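Local atomic coordinates of beta-galactosidase (Geobacillus stearothermophilus, PDB entry 4OIF), a protein that probably hydrolyses terminal non-reducing beta-D-galactose residues from beta-D-galactosides, as a zinc-binding, homotrimeric member of glycoside hydrolase family 42. Residues Q440-H445 against I472-Y477; R548-K553 against D600-D605; K553-V558 against G595-D600; T565-Y570 against V581-Y586. All blocks are in the same frame, centred on the assembly; numbering follows the deposited sequence.

Contact 1: residues Q440-H445 against I472-Y477; sequences QTLVQH and IAPMLY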
loop_
_atom_site.group_PDB
_atom_site.type_symbol
_atom_site.label_atom_id
_atom_site.label_comp_id
_atom_site.label_asym_id
_atom_site.label_seq_id
_atom_site.Cartn_x
_atom_site.Cartn_y
_atom_site.Cartn_z
ATOM N N GLN A 440 11.760 -17.015 11.450
ATOM C CA GLN A 440 10.883 -18.107 11.038
ATOM C C GLN A 440 11.675 -19.376 10.718
ATOM O O GLN A 440 11.297 -20.484 11.128
ATOM C CB GLN A 440 10.044 -17.697 9.825
ATOM C CG GLN A 440 9.027 -16.582 10.100
ATOM C CD GLN A 440 9.563 -15.188 9.799
ATOM O OE1 GLN A 440 10.775 -14.970 9.718
ATOM N NE2 GLN A 440 8.655 -14.238 9.619
ATOM N N THR A 441 12.772 -19.205 9.987
ATOM C CA THR A 441 13.649 -20.313 9.614
ATOM C C THR A 441 14.173 -21.007 10.871
ATOM O O THR A 441 14.118 -22.257 11.012
ATOM C CB THR A 441 14.831 -19.817 8.734
ATOM O OG1 THR A 441 14.317 -19.246 7.524
ATOM C CG2 THR A 441 15.777 -20.954 8.376
ATOM N N LEU A 442 14.664 -20.193 11.801
ATOM C CA LEU A 442 15.050 -20.760 13.091
ATOM C C LEU A 442 13.920 -21.615 13.686
ATOM O O LEU A 442 14.160 -22.755 14.103
ATOM C CB LEU A 442 15.448 -19.673 14.065
ATOM C CG LEU A 442 16.926 -19.334 14.013
ATOM C CD1 LEU A 442 17.305 -18.788 12.647
ATOM C CD2 LEU A 442 17.227 -18.329 15.108
ATOM N N VAL A 443 12.692 -21.088 13.686
ATOM C CA VAL A 443 11.556 -21.866 14.187
ATOM C C VAL A 443 11.390 -23.199 13.419
ATOM O O VAL A 443 11.020 -24.227 14.000
ATOM C CB VAL A 443 10.255 -21.043 14.127
ATOM C CG1 VAL A 443 9.080 -21.858 14.608
ATOM C CG2 VAL A 443 10.391 -19.807 14.969
ATOM N N GLN A 444 11.686 -23.186 12.123
ATOM C CA GLN A 444 11.662 -24.421 11.338
ATOM C C GLN A 444 12.662 -25.425 11.885
ATOM O O GLN A 444 12.410 -26.636 11.885
ATOM C CB GLN A 444 11.968 -24.168 9.859
ATOM C CG GLN A 444 10.869 -23.453 9.127
ATOM C CD GLN A 444 9.526 -23.731 9.755
ATOM O OE1 GLN A 444 9.011 -24.856 9.683
ATOM N NE2 GLN A 444 8.949 -22.711 10.398
ATOM N N HIS A 445 13.804 -24.936 12.352
ATOM C CA HIS A 445 14.778 -25.893 12.875
ATOM C C HIS A 445 14.449 -26.335 14.308
ATOM O O HIS A 445 14.793 -27.438 14.732
ATOM C CB HIS A 445 16.176 -25.305 12.747
ATOM C CG HIS A 445 16.643 -25.255 11.326
ATOM N ND1 HIS A 445 17.577 -26.130 10.817
ATOM C CD2 HIS A 445 16.234 -24.490 10.284
ATOM C CE1 HIS A 445 17.758 -25.876 9.534
ATOM N NE2 HIS A 445 16.955 -24.886 9.186
ATOM N N ILE A 472 22.757 -25.299 16.680
ATOM C CA ILE A 472 22.130 -25.048 15.395
ATOM C C ILE A 472 22.155 -23.549 15.085
ATOM O O ILE A 472 21.500 -22.761 15.752
ATOM C CB ILE A 472 20.676 -25.587 15.395
ATOM C CG1 ILE A 472 20.685 -27.101 15.620
ATOM C CG2 ILE A 472 19.933 -25.220 14.107
ATOM C CD1 ILE A 472 19.321 -27.695 15.920
ATOM N N ALA A 473 22.926 -23.159 14.076
ATOM C CA ALA A 473 23.068 -21.749 13.707
ATOM C C ALA A 473 22.690 -21.499 12.247
ATOM O O ALA A 473 23.561 -21.385 11.390
ATOM C CB ALA A 473 24.492 -21.285 13.960
ATOM N N PRO A 474 21.389 -21.412 11.955
ATOM C CA PRO A 474 20.944 -21.254 10.565
ATOM C C PRO A 474 21.077 -19.817 10.052
ATOM O O PRO A 474 20.887 -18.867 10.830
ATOM C CB PRO A 474 19.467 -21.662 10.619
ATOM C CG PRO A 474 19.245 -22.218 11.987
ATOM C CD PRO A 474 20.264 -21.603 12.876
ATOM N N MET A 475 21.375 -19.669 8.759
ATOM C CA MET A 475 21.424 -18.352 8.114
ATOM C C MET A 475 22.187 -17.317 8.940
ATOM O O MET A 475 21.686 -16.218 9.189
ATOM C CB MET A 475 20.014 -17.832 7.847
ATOM C CG MET A 475 19.186 -18.753 7.001
ATOM S SD MET A 475 17.552 -18.067 6.680
ATOM C CE MET A 475 18.029 -16.695 5.637
ATOM N N LEU A 476 23.378 -17.691 9.394
ATOM C CA LEU A 476 24.204 -16.783 10.173
ATOM C C LEU A 476 24.997 -15.919 9.211
ATOM O O LEU A 476 26.229 -15.951 9.207
ATOM C CB LEU A 476 25.129 -17.553 11.110
ATOM C CG LEU A 476 25.779 -16.689 12.197
ATOM C CD1 LEU A 476 24.723 -16.050 13.083
ATOM C CD2 LEU A 476 26.751 -17.517 13.017
ATOM N N TYR A 477 24.258 -15.170 8.392
ATOM C CA TYR A 477 24.783 -14.327 7.321
ATOM C C TYR A 477 25.904 -13.419 7.805
ATOM O O TYR A 477 26.980 -13.394 7.229
ATOM C CB TYR A 477 23.622 -13.529 6.726
ATOM C CG TYR A 477 23.946 -12.258 5.973
ATOM C CD1 TYR A 477 24.251 -12.285 4.615
ATOM C CD2 TYR A 477 23.873 -11.015 6.603
ATOM C CE1 TYR A 477 24.520 -11.116 3.913
ATOM C CE2 TYR A 477 24.133 -9.842 5.909
ATOM C CZ TYR A 477 24.459 -9.901 4.564
ATOM O OH TYR A 477 24.736 -8.743 3.870
#
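P474 lays its ring against H445, giving a CH-pi contact: CG stands 4.2 Å from the centroid of the imidazole, only 16° off the ring normal and displaced toward the rim. The imidazole is brought there by a first torsion that sets H445 CG opposite the carbonyl carbon (chi1 -71°), and its ND1 is occupied by Y607 OH.

Purely apolar touches flank this CH-pi contact. L442 crosses the proline at about a right angle, and its CD1 lies 4.0 Å from P474 CG. On the strand side, the CG2 branch of I472 approaches H445 CB to 4.0 Å. With an alanine in place of P474 the ring carbons CG and CD are gone, so the H445 face would probably lose its CH-pi partner and L442 CD1 much of its contact, opening a gap between the helix and residues 472-477.

No hydrogen bond joins the two segments, and the polar element is slight. T441 OG1 sits 3.5 Å from M475 SD, while the hydroxyl finds its hydrogen-bond partners in R437 O and a bound glycerol. The M475 side chain crosses T441 at about a right angle, with SD as the touching atom.

Helix 438-451 packs at the end of strand 470-473, in the parallel part of the mixed sheet between 413-416 and 496-500. Helix 419-427 meets M475, and helix 296-312 touches L442 and V443.

Contact 2: residues R548-K553 against D600-D605; sequences RSYELK and DQFHRD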
loop_
_atom_site.group_PDB
_atom_site.type_symbol
_atom_site.label_atom_id
_atom_site.label_comp_id
_atom_site.label_asym_id
_atom_site.label_seq_id
_atom_site.Cartn_x
_atom_site.Cartn_y
_atom_site.Cartn_z
ATOM N N ARG A 548 15.130 -40.786 0.303
ATOM C CA ARG A 548 13.872 -40.100 0.026
ATOM C C ARG A 548 14.141 -38.794 -0.745
ATOM O O ARG A 548 15.240 -38.248 -0.678
ATOM C CB ARG A 548 13.134 -39.842 1.352
ATOM C CG ARG A 548 11.724 -39.263 1.262
ATOM C CD ARG A 548 11.255 -38.832 2.661
ATOM N NE ARG A 548 9.906 -38.247 2.714
ATOM C CZ ARG A 548 9.564 -37.073 2.178
ATOM N NH1 ARG A 548 10.455 -36.357 1.508
ATOM N NH2 ARG A 548 8.326 -36.612 2.294
ATOM N N SER A 549 13.159 -38.313 -1.503
ATOM C CA SER A 549 13.221 -36.955 -2.035
ATOM C C SER A 549 12.509 -35.996 -1.100
ATOM O O SER A 549 11.442 -36.319 -0.578
ATOM C CB SER A 549 12.605 -36.876 -3.425
ATOM O OG SER A 549 13.542 -37.283 -4.393
ATOM N N TYR A 550 13.107 -34.823 -0.892
ATOM C CA TYR A 550 12.525 -33.770 -0.044
ATOM C C TYR A 550 12.385 -32.477 -0.843
ATOM O O TYR A 550 13.302 -32.086 -1.549
ATOM C CB TYR A 550 13.384 -33.527 1.201
ATOM C CG TYR A 550 13.522 -34.718 2.132
ATOM C CD1 TYR A 550 14.546 -35.642 1.966
ATOM C CD2 TYR A 550 12.633 -34.909 3.183
ATOM C CE1 TYR A 550 14.679 -36.721 2.819
ATOM C CE2 TYR A 550 12.753 -35.987 4.039
ATOM C CZ TYR A 550 13.775 -36.888 3.851
ATOM O OH TYR A 550 13.894 -37.958 4.700
ATOM N N GLU A 551 11.247 -31.808 -0.738
ATOM C CA GLU A 551 11.037 -30.607 -1.541
ATOM C C GLU A 551 11.883 -29.401 -1.105
ATOM O O GLU A 551 12.032 -29.123 0.083
ATOM C CB GLU A 551 9.563 -30.209 -1.532
ATOM C CG GLU A 551 9.219 -29.172 -2.606
ATOM C CD GLU A 551 7.837 -28.576 -2.428
ATOM O OE1 GLU A 551 7.074 -28.530 -3.417
ATOM O OE2 GLU A 551 7.518 -28.152 -1.298
ATOM N N LEU A 552 12.431 -28.693 -2.088
ATOM C CA LEU A 552 13.177 -27.471 -1.829
ATOM C C LEU A 552 12.422 -26.260 -2.345
ATOM O O LEU A 552 11.849 -26.292 -3.445
ATOM C CB LEU A 552 14.565 -27.523 -2.476
ATOM C CG LEU A 552 15.490 -26.314 -2.294
ATOM C CD1 LEU A 552 16.942 -26.777 -2.310
ATOM C CD2 LEU A 552 15.272 -25.224 -3.345
ATOM N N LYS A 553 12.458 -25.192 -1.551
ATOM C CA LYS A 553 11.938 -23.883 -1.945
ATOM C C LYS A 553 12.891 -22.748 -1.554
ATOM O O LYS A 553 13.710 -22.902 -0.644
ATOM C CB LYS A 553 10.558 -23.640 -1.316
ATOM C CG LYS A 553 9.510 -24.627 -1.785
ATOM C CD LYS A 553 8.106 -24.196 -1.438
ATOM C CE LYS A 553 7.848 -24.181 0.050
ATOM N NZ LYS A 553 6.443 -23.730 0.323
ATOM N N ASP A 600 9.422 -29.665 6.034
ATOM C CA ASP A 600 9.461 -30.089 7.438
ATOM C C ASP A 600 10.029 -31.492 7.673
ATOM O O ASP A 600 10.815 -31.729 8.608
ATOM C CB ASP A 600 8.053 -30.032 8.017
ATOM C CG ASP A 600 7.585 -28.619 8.291
ATOM O OD1 ASP A 600 8.430 -27.729 8.531
ATOM O OD2 ASP A 600 6.358 -28.406 8.294
ATOM N N GLN A 601 9.617 -32.419 6.822
ATOM C CA GLN A 601 9.967 -33.812 6.995
ATOM C C GLN A 601 11.474 -33.982 6.950
ATOM O O GLN A 601 12.026 -34.839 7.650
ATOM C CB GLN A 601 9.297 -34.686 5.926
ATOM C CG GLN A 601 9.342 -36.172 6.246
ATOM C CD GLN A 601 8.748 -36.469 7.615
ATOM O OE1 GLN A 601 7.702 -35.926 7.979
ATOM N NE2 GLN A 601 9.430 -37.312 8.393
ATOM N N PHE A 602 12.147 -33.160 6.145
ATOM C CA PHE A 602 13.604 -33.244 6.085
ATOM C C PHE A 602 14.208 -32.979 7.442
ATOM O O PHE A 602 15.044 -33.748 7.901
ATOM C CB PHE A 602 14.231 -32.272 5.087
ATOM C CG PHE A 602 15.741 -32.249 5.168
ATOM C CD1 PHE A 602 16.494 -33.239 4.562
ATOM C CD2 PHE A 602 16.400 -31.274 5.884
ATOM C CE1 PHE A 602 17.878 -33.237 4.653
ATOM C CE2 PHE A 602 17.784 -31.274 5.975
ATOM C CZ PHE A 602 18.519 -32.255 5.360
ATOM N N HIS A 603 13.796 -31.887 8.076
ATOM C CA HIS A 603 14.348 -31.544 9.376
ATOM C C HIS A 603 13.987 -32.610 10.396
ATOM O O HIS A 603 14.810 -32.966 11.248
ATOM C CB HIS A 603 13.864 -30.163 9.819
ATOM C CG HIS A 603 14.243 -29.078 8.862
ATOM N ND1 HIS A 603 13.313 -28.310 8.202
ATOM C CD2 HIS A 603 15.454 -28.670 8.415
ATOM C CE1 HIS A 603 13.936 -27.463 7.399
ATOM N NE2 HIS A 603 15.236 -27.658 7.512
ATOM N N ARG A 604 12.774 -33.142 10.287
ATOM C CA ARG A 604 12.388 -34.233 11.164
ATOM C C ARG A 604 13.382 -35.391 11.052
ATOM O O ARG A 604 13.927 -35.833 12.057
ATOM C CB ARG A 604 10.973 -34.701 10.853
ATOM C CG ARG A 604 9.898 -33.700 11.241
ATOM C CD ARG A 604 8.534 -34.370 11.290
ATOM N NE ARG A 604 7.475 -33.391 11.434
ATOM C CZ ARG A 604 6.715 -32.961 10.433
ATOM N NH1 ARG A 604 6.880 -33.442 9.203
ATOM N NH2 ARG A 604 5.778 -32.056 10.668
ATOM N N ASP A 605 13.659 -35.849 9.834
ATOM C CA ASP A 605 14.525 -37.016 9.637
ATOM C C ASP A 605 16.010 -36.737 10.000
ATOM O O ASP A 605 16.672 -37.515 10.728
ATOM C CB ASP A 605 14.381 -37.504 8.191
ATOM C CG ASP A 605 12.940 -37.976 7.856
ATOM O OD1 ASP A 605 12.129 -38.182 8.780
ATOM O OD2 ASP A 605 12.607 -38.154 6.668
#
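The D605 carboxylate is gripped through both oxygens. OD2 lies at the edge of the Y550 ring and takes the hydrogen bond of Y550 OH, although the modelled 2.4 Å between Y550 OH and D605 OD2 is so short that its exact length is doubtful. D605 OD1 accepts from Q601 NE2 at 2.9 Å, met from above the carboxylate plane.

The tyrosine ring is packed on both faces. R548 CG covers one, and F602 CD1 lies 4.0 Å above the plane of the other. F602 presents its edge, a T-shaped pair with ring planes at 81°, and its CB closes to 3.6 Å from Y550 CD2.

With CG anti to the backbone N (chi1 -166°), Q601 sets that carbon over one face of the R548 guanidinium, 4.1 Å from NH2; the bend at chi2 then carries the amide toward D605 and R604, whose NH1 donates to OE1. An alanine at Q601 would probably leave D605 OD1 and R604 NH1 without this amide and the guanidinium face without its carbon.

The segment axes of 600-605 and 548-553 make 126° between their N-to-C directions: a helix packed against a strand of the mixed sheet in the trimerisation domain, a family placed in the glutaminase I-like clan.

Contact 3: residues K553-V558 against G595-D600; sequences KDYATV and GGRLED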
loop_
_atom_site.group_PDB
_atom_site.type_symbol
_atom_site.label_atom_id
_atom_site.label_comp_id
_atom_site.label_asym_id
_atom_site.label_seq_id
_atom_site.Cartn_x
_atom_site.Cartn_y
_atom_site.Cartn_z
ATOM N N LYS A 553 12.458 -25.192 -1.551
ATOM C CA LYS A 553 11.938 -23.883 -1.945
ATOM C C LYS A 553 12.891 -22.748 -1.554
ATOM O O LYS A 553 13.710 -22.902 -0.644
ATOM C CB LYS A 553 10.558 -23.640 -1.316
ATOM C CG LYS A 553 9.510 -24.627 -1.785
ATOM C CD LYS A 553 8.106 -24.196 -1.438
ATOM C CE LYS A 553 7.848 -24.181 0.050
ATOM N NZ LYS A 553 6.443 -23.730 0.323
ATOM N N ASP A 554 12.780 -21.626 -2.266
ATOM C CA ASP A 554 13.379 -20.335 -1.890
ATOM C C ASP A 554 14.882 -20.208 -2.102
ATOM O O ASP A 554 15.332 -19.260 -2.747
ATOM C CB ASP A 554 13.070 -20.002 -0.423
ATOM C CG ASP A 554 11.582 -19.886 -0.147
ATOM O OD1 ASP A 554 10.805 -19.661 -1.103
ATOM O OD2 ASP A 554 11.193 -20.008 1.034
ATOM N N TYR A 555 15.663 -21.129 -1.536
ATOM C CA TYR A 555 17.121 -21.038 -1.629
ATOM C C TYR A 555 17.812 -22.377 -1.829
ATOM O O TYR A 555 17.456 -23.382 -1.211
ATOM C CB TYR A 555 17.692 -20.368 -0.380
ATOM C CG TYR A 555 17.189 -18.964 -0.183
ATOM C CD1 TYR A 555 17.710 -17.915 -0.930
ATOM C CD2 TYR A 555 16.197 -18.681 0.742
ATOM C CE1 TYR A 555 17.258 -16.627 -0.771
ATOM C CE2 TYR A 555 15.736 -17.388 0.910
ATOM C CZ TYR A 555 16.273 -16.366 0.145
ATOM O OH TYR A 555 15.830 -15.077 0.292
ATOM N N ALA A 556 18.814 -22.369 -2.698
ATOM C CA ALA A 556 19.709 -23.495 -2.845
ATOM C C ALA A 556 21.126 -22.981 -2.757
ATOM O O ALA A 556 21.390 -21.813 -3.028
ATOM C CB ALA A 556 19.474 -24.212 -4.158
ATOM N N THR A 557 22.048 -23.847 -2.363
ATOM C CA THR A 557 23.445 -23.450 -2.350
ATOM C C THR A 557 24.300 -24.410 -3.163
ATOM O O THR A 557 24.296 -25.611 -2.910
ATOM C CB THR A 557 24.000 -23.378 -0.911
ATOM O OG1 THR A 557 23.106 -22.619 -0.079
ATOM C CG2 THR A 557 25.373 -22.724 -0.915
ATOM N N VAL A 558 25.036 -23.892 -4.140
ATOM C CA VAL A 558 25.988 -24.738 -4.851
ATOM C C VAL A 558 27.195 -24.944 -3.934
ATOM O O VAL A 558 27.705 -23.992 -3.346
ATOM C CB VAL A 558 26.417 -24.129 -6.207
ATOM C CG1 VAL A 558 27.451 -25.020 -6.889
ATOM C CG2 VAL A 558 25.209 -23.952 -7.129
ATOM N N GLY A 595 22.300 -27.229 2.562
ATOM C CA GLY A 595 22.434 -26.259 1.480
ATOM C C GLY A 595 21.166 -25.590 0.967
ATOM O O GLY A 595 21.218 -24.521 0.348
ATOM N N GLY A 596 20.022 -26.220 1.203
ATOM C CA GLY A 596 18.782 -25.710 0.662
ATOM C C GLY A 596 17.723 -25.629 1.729
ATOM O O GLY A 596 17.870 -26.209 2.801
ATOM N N ARG A 597 16.654 -24.900 1.442
ATOM C CA ARG A 597 15.562 -24.777 2.394
ATOM C C ARG A 597 14.529 -25.865 2.088
ATOM O O ARG A 597 13.864 -25.859 1.043
ATOM C CB ARG A 597 14.950 -23.379 2.348
ATOM C CG ARG A 597 13.731 -23.223 3.230
ATOM C CD ARG A 597 13.210 -21.809 3.186
ATOM N NE ARG A 597 14.063 -20.874 3.919
ATOM C CZ ARG A 597 13.905 -19.553 3.890
ATOM N NH1 ARG A 597 12.935 -19.015 3.153
ATOM N NH2 ARG A 597 14.719 -18.775 4.589
ATOM N N LEU A 598 14.423 -26.820 2.998
ATOM C CA LEU A 598 13.722 -28.054 2.701
ATOM C C LEU A 598 12.478 -28.197 3.571
ATOM O O LEU A 598 12.417 -27.643 4.669
ATOM C CB LEU A 598 14.679 -29.238 2.890
ATOM C CG LEU A 598 15.945 -29.181 2.015
ATOM C CD1 LEU A 598 16.856 -30.348 2.293
ATOM C CD2 LEU A 598 15.586 -29.167 0.556
ATOM N N GLU A 599 11.485 -28.922 3.064
ATOM C CA GLU A 599 10.244 -29.188 3.799
ATOM C C GLU A 599 10.465 -29.741 5.213
ATOM O O GLU A 599 11.550 -30.220 5.546
ATOM C CB GLU A 599 9.387 -30.168 3.014
ATOM C CG GLU A 599 10.110 -31.471 2.707
ATOM C CD GLU A 599 9.198 -32.491 2.063
ATOM O OE1 GLU A 599 9.504 -32.938 0.935
ATOM O OE2 GLU A 599 8.175 -32.840 2.686
ATOM N N ASP A 600 9.422 -29.665 6.034
ATOM C CA ASP A 600 9.461 -30.089 7.438
ATOM C C ASP A 600 10.029 -31.492 7.673
ATOM O O ASP A 600 10.815 -31.729 8.608
ATOM C CB ASP A 600 8.053 -30.032 8.017
ATOM C CG ASP A 600 7.585 -28.619 8.291
ATOM O OD1 ASP A 600 8.430 -27.729 8.531
ATOM O OD2 ASP A 600 6.358 -28.406 8.294
#
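R597 carries this contact at the edge of the mixed sheet of the trimerisation domain, where the short, weakly bonded strand 597-598 runs antiparallel to the chain around K553-T557. Its backbone is satisfied on both sides: K553 N gives a nearly straight bond to R597 O (3.0 Å, 167° at the hydrogen), and R597 N donates to Y555 O at 3.2 Å. Y555 O also receives a CA-H...O contact from G596.

The R597 side chain extends from the backbone and then bends at chi3 (-73°), which brings NH1 to D554 OD2 in a salt bridge of 2.9 Å. The carboxylate oxygen lies near the guanidinium plane and is met on its anti side, tilted from the carboxylate plane. NH1 also bonds to T435 O, NH2 to K436 O and NE to Y501 OH, a set that would fix the rotation of the group. Across one guanidinium face comes the edge of Y555, with CD2 3.9 Å above the plane; T435 OG1 and A432 N hold the Y555 hydroxyl.

Further along, T557 N lies near G595 O but is badly angled for a bond. The threonine hydroxyl serves that carbonyl instead: T557 OG1 donates to G595 O at 2.7 Å, in the carbonyl plane and on a lone pair.

Contact 4: residues T565-Y570 against V581-Y586; sequences TVEGVY and VTSNQY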
loop_
_atom_site.group_PDB
_atom_site.type_symbol
_atom_site.label_atom_id
_atom_site.label_comp_id
_atom_site.label_asym_id
_atom_site.label_seq_id
_atom_site.Cartn_x
_atom_site.Cartn_y
_atom_site.Cartn_z
ATOM N N THR A 565 31.585 -35.460 3.862
ATOM C CA THR A 565 30.820 -36.548 3.279
ATOM C C THR A 565 29.544 -35.970 2.682
ATOM O O THR A 565 28.875 -35.144 3.315
ATOM C CB THR A 565 30.479 -37.620 4.346
ATOM O OG1 THR A 565 31.690 -38.125 4.912
ATOM C CG2 THR A 565 29.691 -38.757 3.762
ATOM N N VAL A 566 29.210 -36.375 1.465
ATOM C CA VAL A 566 27.976 -35.919 0.851
ATOM C C VAL A 566 26.807 -36.742 1.358
ATOM O O VAL A 566 26.758 -37.942 1.132
ATOM C CB VAL A 566 28.031 -36.012 -0.664
ATOM C CG1 VAL A 566 26.698 -35.586 -1.259
ATOM C CG2 VAL A 566 29.174 -35.151 -1.194
ATOM N N GLU A 567 25.877 -36.093 2.054
ATOM C CA GLU A 567 24.736 -36.780 2.647
ATOM C C GLU A 567 23.491 -36.666 1.796
ATOM O O GLU A 567 22.633 -37.539 1.811
ATOM C CB GLU A 567 24.452 -36.224 4.034
ATOM C CG GLU A 567 25.651 -36.228 4.940
ATOM C CD GLU A 567 25.946 -37.602 5.489
ATOM O OE1 GLU A 567 25.269 -38.568 5.084
ATOM O OE2 GLU A 567 26.854 -37.721 6.333
ATOM N N GLY A 568 23.385 -35.576 1.053
ATOM C CA GLY A 568 22.231 -35.403 0.192
ATOM C C GLY A 568 22.606 -34.584 -1.010
ATOM O O GLY A 568 23.539 -33.772 -0.932
ATOM N N VAL A 569 21.889 -34.784 -2.114
ATOM C CA VAL A 569 22.189 -34.053 -3.353
ATOM C C VAL A 569 20.946 -33.431 -3.957
ATOM O O VAL A 569 19.841 -33.931 -3.745
ATOM C CB VAL A 569 22.842 -34.971 -4.430
ATOM C CG1 VAL A 569 24.092 -35.610 -3.892
ATOM C CG2 VAL A 569 21.858 -36.034 -4.924
ATOM N N TYR A 570 21.123 -32.347 -4.716
ATOM C CA TYR A 570 20.005 -31.740 -5.452
ATOM C C TYR A 570 19.600 -32.664 -6.591
ATOM O O TYR A 570 20.401 -33.485 -7.022
ATOM C CB TYR A 570 20.383 -30.356 -5.996
ATOM C CG TYR A 570 20.836 -29.377 -4.932
ATOM C CD1 TYR A 570 19.912 -28.781 -4.068
ATOM C CD2 TYR A 570 22.180 -29.049 -4.788
ATOM C CE1 TYR A 570 20.315 -27.896 -3.092
ATOM C CE2 TYR A 570 22.590 -28.159 -3.817
ATOM C CZ TYR A 570 21.655 -27.584 -2.973
ATOM O OH TYR A 570 22.057 -26.700 -2.005
ATOM N N VAL A 581 23.474 -31.596 1.098
ATOM C CA VAL A 581 23.654 -31.774 2.538
ATOM C C VAL A 581 24.947 -32.501 2.841
ATOM O O VAL A 581 25.213 -33.559 2.265
ATOM C CB VAL A 581 22.497 -32.555 3.170
ATOM C CG1 VAL A 581 22.763 -32.774 4.655
ATOM C CG2 VAL A 581 21.203 -31.812 2.980
ATOM N N THR A 582 25.751 -31.928 3.737
ATOM C CA THR A 582 27.078 -32.472 4.036
ATOM C C THR A 582 27.333 -32.635 5.536
ATOM O O THR A 582 26.740 -31.938 6.361
ATOM C CB THR A 582 28.209 -31.584 3.457
ATOM O OG1 THR A 582 28.281 -30.353 4.187
ATOM C CG2 THR A 582 27.969 -31.281 2.004
ATOM N N SER A 583 28.225 -33.565 5.874
ATOM C CA SER A 583 28.680 -33.762 7.251
ATOM C C SER A 583 30.190 -33.881 7.271
ATOM O O SER A 583 30.795 -34.351 6.314
ATOM C CB SER A 583 28.060 -35.017 7.880
ATOM O OG SER A 583 28.636 -36.188 7.332
ATOM N N ASN A 584 30.797 -33.480 8.374
ATOM C CA ASN A 584 32.239 -33.500 8.443
ATOM C C ASN A 584 32.777 -33.585 9.868
ATOM O O ASN A 584 32.434 -32.775 10.725
ATOM C CB ASN A 584 32.782 -32.261 7.750
ATOM C CG ASN A 584 34.262 -32.313 7.569
ATOM O OD1 ASN A 584 34.775 -33.181 6.866
ATOM N ND2 ASN A 584 34.966 -31.372 8.179
ATOM N N GLN A 585 33.630 -34.570 10.121
ATOM C CA GLN A 585 34.219 -34.696 11.440
ATOM C C GLN A 585 35.365 -33.721 11.526
ATOM O O GLN A 585 36.135 -33.573 10.580
ATOM C CB GLN A 585 34.682 -36.124 11.708
ATOM C CG GLN A 585 33.638 -37.160 11.329
ATOM C CD GLN A 585 34.046 -38.557 11.713
ATOM O OE1 GLN A 585 35.210 -38.810 12.018
ATOM N NE2 GLN A 585 33.091 -39.479 11.701
ATOM N N TYR A 586 35.464 -33.040 12.655
ATOM C CA TYR A 586 36.481 -32.027 12.823
ATOM C C TYR A 586 36.930 -32.041 14.265
ATOM O O TYR A 586 36.148 -31.726 15.165
ATOM C CB TYR A 586 35.941 -30.651 12.412
ATOM C CG TYR A 586 36.923 -29.520 12.588
ATOM C CD1 TYR A 586 37.941 -29.312 11.677
ATOM C CD2 TYR A 586 36.822 -28.656 13.665
ATOM C CE1 TYR A 586 38.843 -28.278 11.835
ATOM C CE2 TYR A 586 37.715 -27.619 13.835
ATOM C CZ TYR A 586 38.726 -27.436 12.918
ATOM O OH TYR A 586 39.622 -26.403 13.095
#
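T565 and S583 form an antiparallel hydrogen-bonded pair, with T565 N to S583 O at 2.8 Å and S583 N to T565 O at 3.1 Å. The next pair, V566 with T582, is non-hydrogen-bonded, and T582 CA leans on T565 O in a CA-H...O contact. Then the register slips by one residue. E567 and G568 both face V581, making a classic beta bulge in the hairpin of strands 565-570 and 579-586. V581 O takes both amides, E567 N at 2.6 Å and G568 N at 3.0 Å, while V581 N returns a bond to G568 O. The extra residue is absorbed by E567, whose backbone turns near-helical. At G568 a beta-carbon would fall tight against V581 CB, so the absence of a side chain is consistent with the close approach of the strands here.

Among the side chains, E567 does most. Its CB lies 3.9 Å from V581 CG1; beyond it the bend at chi2 (-77°) carries the carboxylate to S583. There S583 OG donates to the anti lone pair of E567 OE2 (2.6 Å); a first torsion of 73° tucks that hydroxyl between the serine's backbone N and carbonyl carbon.

The other carboxylate oxygen, OE1, forms a salt bridge with R546. A carboxylate matched on one oxygen by a hydroxyl and on the other by an arginine would probably stay ionised, and it ties the bulge residue to both strands and to the turn after strand 541-545.

In the fold
All four contacts belong to the trimerisation domain, away from the annotated catalytic and zinc sites, and all reach the same mixed sheet. Contacts 2 and 3 are most closely joined: their centres are 9 Å apart, they share K553 and D600, and E551 N probably bonds to E599 OE1 at 2.7 Å. Contact 4 is nested within the loops closed by both; Y570 OH probably bonds to T557 O of contact 3 (2.6 Å), and V581 CG2 meets F602 CZ of contact 2 at 3.6 Å. Contact 1 meets contact 3 where M475 SD lies 3.6 Å from R597 NH2, with a glycerol near T441 and R597, and contact 2 through the rings of H445 and H603.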